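Local atomic coordinates of endolysin (Clostridium phage phiCD27, PDB entry 3QAY), a protein that probably cleaves the bond between N-acetylmuramic acid and L-alanine in the Clostridium difficile cell wall, as a zinc-dependent phage amidase. Residues 69-83 and 132-144. Numbering follows the deposited sequence.
Sequences KIPRVNSGGYDLLIE and YILNSSKPTAVLI
Strands 80-83 and 140-144 run parallel, their axes approaching to 4.8 Å at 15°, joined by four backbone hydrogen bonds: Leu81 N to Thr140 O, Val142 N to Leu81 O, Glu83 N to Val142 O and Ile144 N to Glu83 O (2.8 Å). They are neighbouring inner strands of the mixed sheet of the zinc amidase alpha/beta fold, and illustrate a sheet whose faces are both largely apolar, one also carrying a buried glutamate. On one face Ile82 and Val142 lie side by side, and Ile82 CG2 presses tightly on Ile144 CD1 (3.4 Å), with helix 103-116 covering this side. The face of Leu81, Glu83 and Ala141 is overlaid by helices 64-75 and 132-135: Leu81 CD2 reaches Ile133 CG1 and Ser137 CB, and Pro139 CG fits against Val73 CG1. Where the chain leaves helix 132-135, the Asn74 amide grips two backbone groups: ND2 gives a nearly straight bond (174°) to Ser136 O, which lies in the plane of that amide, while OD1 accepts Lys138 N (2.8 Å). The Glu83 side chain crosses Ile133 at a slant, OE2 3.4 Å from Ile133 CG1, and OE1 hydrogen-bonds to the zinc ligand His85, consistent with a second-shell role. Glu83 OE2, also bonded by Thr7 OG1, receives Lys69 NZ in a salt bridge (2.8 Å). A bend at chi3 (-63°) turns the lysine end across Tyr132, whose OH accepts NZ at 3.0 Å.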
# COMPACT_ATOMS: atom_id res chain seq x y z
N LYS A 69 6.36 -13.20 1.22
CA LYS A 69 5.04 -12.62 1.47
C LYS A 69 3.88 -13.60 1.26
O LYS A 69 3.03 -13.74 2.14
CB LYS A 69 4.83 -11.36 0.62
CG LYS A 69 5.63 -10.16 1.11
CD LYS A 69 5.35 -8.90 0.30
CE LYS A 69 5.78 -9.06 -1.15
NZ LYS A 69 5.70 -7.80 -1.92
N ILE A 70 3.87 -14.29 0.12
CA ILE A 70 2.71 -15.11 -0.29
C ILE A 70 2.25 -16.20 0.71
O ILE A 70 1.05 -16.30 0.99
CB ILE A 70 2.94 -15.73 -1.70
CG1 ILE A 70 2.83 -14.63 -2.77
CG2 ILE A 70 1.94 -16.85 -2.00
CD1 ILE A 70 1.50 -13.88 -2.77
N PRO A 71 3.18 -17.01 1.26
CA PRO A 71 2.76 -18.00 2.26
C PRO A 71 2.16 -17.37 3.53
O PRO A 71 1.21 -17.91 4.11
CB PRO A 71 4.07 -18.74 2.59
CG PRO A 71 4.97 -18.49 1.41
CD PRO A 71 4.61 -17.13 0.93
N ARG A 72 2.71 -16.23 3.95
CA ARG A 72 2.24 -15.52 5.14
C ARG A 72 0.90 -14.85 4.89
O ARG A 72 0.01 -14.91 5.75
CB ARG A 72 3.29 -14.50 5.60
CG ARG A 72 4.52 -15.16 6.19
CD ARG A 72 5.65 -14.19 6.49
NE ARG A 72 6.68 -14.85 7.30
CZ ARG A 72 7.58 -15.72 6.84
NH1 ARG A 72 7.60 -16.06 5.55
NH2 ARG A 72 8.46 -16.26 7.67
N VAL A 73 0.74 -14.23 3.73
CA VAL A 73 -0.56 -13.70 3.33
C VAL A 73 -1.63 -14.81 3.31
O VAL A 73 -2.74 -14.64 3.81
CB VAL A 73 -0.50 -13.00 1.95
CG1 VAL A 73 -1.90 -12.70 1.44
CG2 VAL A 73 0.32 -11.72 2.03
N ASN A 74 -1.26 -15.97 2.76
CA ASN A 74 -2.22 -17.05 2.57
C ASN A 74 -2.45 -17.96 3.77
O ASN A 74 -3.35 -18.81 3.73
CB ASN A 74 -1.81 -17.87 1.34
CG ASN A 74 -1.98 -17.09 0.05
OD1 ASN A 74 -2.86 -16.22 -0.06
ND2 ASN A 74 -1.15 -17.39 -0.95
N SER A 75 -1.66 -17.80 4.83
CA SER A 75 -1.82 -18.61 6.05
C SER A 75 -2.58 -17.88 7.16
O SER A 75 -2.93 -18.49 8.18
CB SER A 75 -0.46 -19.06 6.57
OG SER A 75 0.32 -17.94 6.95
N GLY A 76 -2.84 -16.59 6.98
CA GLY A 76 -3.43 -15.77 8.04
C GLY A 76 -4.95 -15.65 8.05
O GLY A 76 -5.50 -15.03 8.95
N GLY A 77 -5.63 -16.24 7.07
CA GLY A 77 -7.09 -16.16 6.99
C GLY A 77 -7.60 -14.73 6.98
O GLY A 77 -8.38 -14.33 7.85
N TYR A 78 -7.16 -13.94 6.01
CA TYR A 78 -7.50 -12.52 5.95
C TYR A 78 -8.72 -12.28 5.08
O TYR A 78 -8.96 -12.98 4.11
CB TYR A 78 -6.32 -11.71 5.40
CG TYR A 78 -5.07 -11.80 6.23
CD1 TYR A 78 -4.97 -11.16 7.45
CD2 TYR A 78 -3.96 -12.51 5.77
CE1 TYR A 78 -3.82 -11.23 8.22
CE2 TYR A 78 -2.80 -12.59 6.52
CZ TYR A 78 -2.74 -11.95 7.75
OH TYR A 78 -1.59 -12.02 8.51
N ASP A 79 -9.49 -11.26 5.44
CA ASP A 79 -10.60 -10.80 4.60
C ASP A 79 -10.09 -9.87 3.52
O ASP A 79 -10.73 -9.73 2.48
CB ASP A 79 -11.65 -10.10 5.46
CG ASP A 79 -12.16 -10.97 6.58
OD1 ASP A 79 -12.53 -12.13 6.32
OD2 ASP A 79 -12.17 -10.51 7.73
N LEU A 80 -8.93 -9.25 3.74
CA LEU A 80 -8.40 -8.23 2.84
C LEU A 80 -6.87 -8.07 2.95
O LEU A 80 -6.33 -8.00 4.06
CB LEU A 80 -9.09 -6.89 3.10
CG LEU A 80 -8.72 -5.71 2.19
CD1 LEU A 80 -9.05 -6.01 0.74
CD2 LEU A 80 -9.43 -4.43 2.64
N LEU A 81 -6.21 -7.99 1.81
CA LEU A 81 -4.79 -7.65 1.73
C LEU A 81 -4.61 -6.28 1.09
O LEU A 81 -5.22 -5.99 0.06
CB LEU A 81 -4.04 -8.71 0.91
CG LEU A 81 -2.60 -8.39 0.48
CD1 LEU A 81 -1.70 -8.16 1.69
CD2 LEU A 81 -2.05 -9.51 -0.40
N ILE A 82 -3.76 -5.46 1.70
CA ILE A 82 -3.36 -4.17 1.14
C ILE A 82 -1.84 -4.18 1.06
O ILE A 82 -1.18 -4.45 2.06
CB ILE A 82 -3.79 -2.99 2.04
CG1 ILE A 82 -5.31 -2.90 2.15
CG2 ILE A 82 -3.22 -1.67 1.52
CD1 ILE A 82 -5.78 -2.09 3.34
N GLU A 83 -1.29 -3.90 -0.12
CA GLU A 83 0.15 -3.68 -0.24
C GLU A 83 0.42 -2.22 -0.55
O GLU A 83 -0.15 -1.66 -1.48
CB GLU A 83 0.82 -4.57 -1.28
CG GLU A 83 2.35 -4.44 -1.27
CD GLU A 83 3.05 -5.58 -1.95
OE1 GLU A 83 3.37 -5.43 -3.15
OE2 GLU A 83 3.27 -6.64 -1.31
N TYR A 132 1.87 -10.61 -8.93
CA TYR A 132 1.78 -11.80 -8.09
C TYR A 132 1.08 -11.52 -6.76
O TYR A 132 0.40 -12.40 -6.23
CB TYR A 132 3.16 -12.41 -7.83
CG TYR A 132 4.05 -11.63 -6.87
CD1 TYR A 132 3.86 -11.72 -5.49
CD2 TYR A 132 5.08 -10.82 -7.34
CE1 TYR A 132 4.67 -11.01 -4.61
CE2 TYR A 132 5.89 -10.11 -6.48
CZ TYR A 132 5.69 -10.21 -5.12
OH TYR A 132 6.50 -9.51 -4.26
N ILE A 133 1.23 -10.32 -6.23
CA ILE A 133 0.64 -10.00 -4.93
C ILE A 133 -0.89 -10.00 -5.06
O ILE A 133 -1.59 -10.22 -4.07
CB ILE A 133 1.17 -8.66 -4.35
CG1 ILE A 133 0.92 -8.60 -2.84
CG2 ILE A 133 0.55 -7.46 -5.07
CD1 ILE A 133 1.57 -9.71 -2.05
N LEU A 134 -1.38 -9.78 -6.28
CA LEU A 134 -2.81 -9.82 -6.58
C LEU A 134 -3.29 -11.17 -7.11
O LEU A 134 -4.35 -11.65 -6.71
CB LEU A 134 -3.15 -8.73 -7.59
CG LEU A 134 -2.82 -7.30 -7.16
CD1 LEU A 134 -3.13 -6.32 -8.27
CD2 LEU A 134 -3.58 -6.96 -5.88
N ASN A 135 -2.54 -11.78 -8.01
CA ASN A 135 -2.99 -13.04 -8.63
C ASN A 135 -2.63 -14.32 -7.87
O ASN A 135 -3.06 -15.41 -8.25
CB ASN A 135 -2.54 -13.12 -10.10
CG ASN A 135 -1.04 -13.36 -10.28
OD1 ASN A 135 -0.40 -14.07 -9.50
ND2 ASN A 135 -0.48 -12.78 -11.34
N SER A 136 -1.87 -14.20 -6.78
CA SER A 136 -1.48 -15.36 -5.98
C SER A 136 -1.90 -15.25 -4.52
O SER A 136 -1.50 -16.07 -3.68
CB SER A 136 0.03 -15.60 -6.07
OG SER A 136 0.40 -15.88 -7.40
N SER A 137 -2.73 -14.25 -4.22
CA SER A 137 -3.23 -14.06 -2.87
C SER A 137 -4.65 -14.59 -2.81
O SER A 137 -5.47 -14.33 -3.70
CB SER A 137 -3.15 -12.57 -2.47
OG SER A 137 -3.78 -11.71 -3.42
N LYS A 138 -4.96 -15.36 -1.77
CA LYS A 138 -6.32 -15.89 -1.60
C LYS A 138 -7.33 -14.79 -1.28
O LYS A 138 -8.36 -14.70 -1.94
CB LYS A 138 -6.40 -17.00 -0.55
CG LYS A 138 -7.67 -17.85 -0.69
CD LYS A 138 -7.73 -18.95 0.34
CE LYS A 138 -8.59 -20.13 -0.10
NZ LYS A 138 -9.83 -19.73 -0.82
N PRO A 139 -7.04 -13.95 -0.28
CA PRO A 139 -8.03 -12.89 -0.03
C PRO A 139 -8.10 -11.86 -1.15
O PRO A 139 -7.16 -11.73 -1.94
CB PRO A 139 -7.52 -12.23 1.26
CG PRO A 139 -6.07 -12.54 1.30
CD PRO A 139 -5.91 -13.88 0.67
N THR A 140 -9.22 -11.15 -1.22
CA THR A 140 -9.30 -9.93 -2.02
C THR A 140 -8.10 -9.06 -1.69
O THR A 140 -7.75 -8.89 -0.52
CB THR A 140 -10.59 -9.16 -1.72
OG1 THR A 140 -11.71 -10.02 -1.96
CG2 THR A 140 -10.70 -7.93 -2.61
N ALA A 141 -7.45 -8.52 -2.72
CA ALA A 141 -6.26 -7.70 -2.53
C ALA A 141 -6.31 -6.42 -3.34
O ALA A 141 -6.91 -6.38 -4.42
CB ALA A 141 -5.02 -8.49 -2.89
N VAL A 142 -5.69 -5.37 -2.80
CA VAL A 142 -5.44 -4.14 -3.54
C VAL A 142 -4.01 -3.67 -3.31
O VAL A 142 -3.43 -3.88 -2.25
CB VAL A 142 -6.45 -3.02 -3.18
CG1 VAL A 142 -7.84 -3.43 -3.59
CG2 VAL A 142 -6.40 -2.68 -1.71
N LEU A 143 -3.43 -3.07 -4.34
CA LEU A 143 -2.11 -2.51 -4.24
C LEU A 143 -2.28 -1.01 -4.32
O LEU A 143 -2.76 -0.48 -5.32
CB LEU A 143 -1.24 -3.03 -5.38
CG LEU A 143 0.24 -2.65 -5.37
CD1 LEU A 143 1.00 -3.53 -6.35
CD2 LEU A 143 0.46 -1.18 -5.70
N ILE A 144 -1.92 -0.32 -3.24
CA ILE A 144 -2.09 1.13 -3.18
C ILE A 144 -0.79 1.85 -3.54
O ILE A 144 0.26 1.63 -2.91
CB ILE A 144 -2.59 1.61 -1.80
CG1 ILE A 144 -3.84 0.83 -1.38
CG2 ILE A 144 -2.89 3.11 -1.83
CD1 ILE A 144 -4.33 1.17 0.03
O HOH W 1 -11.23 -11.92 0.89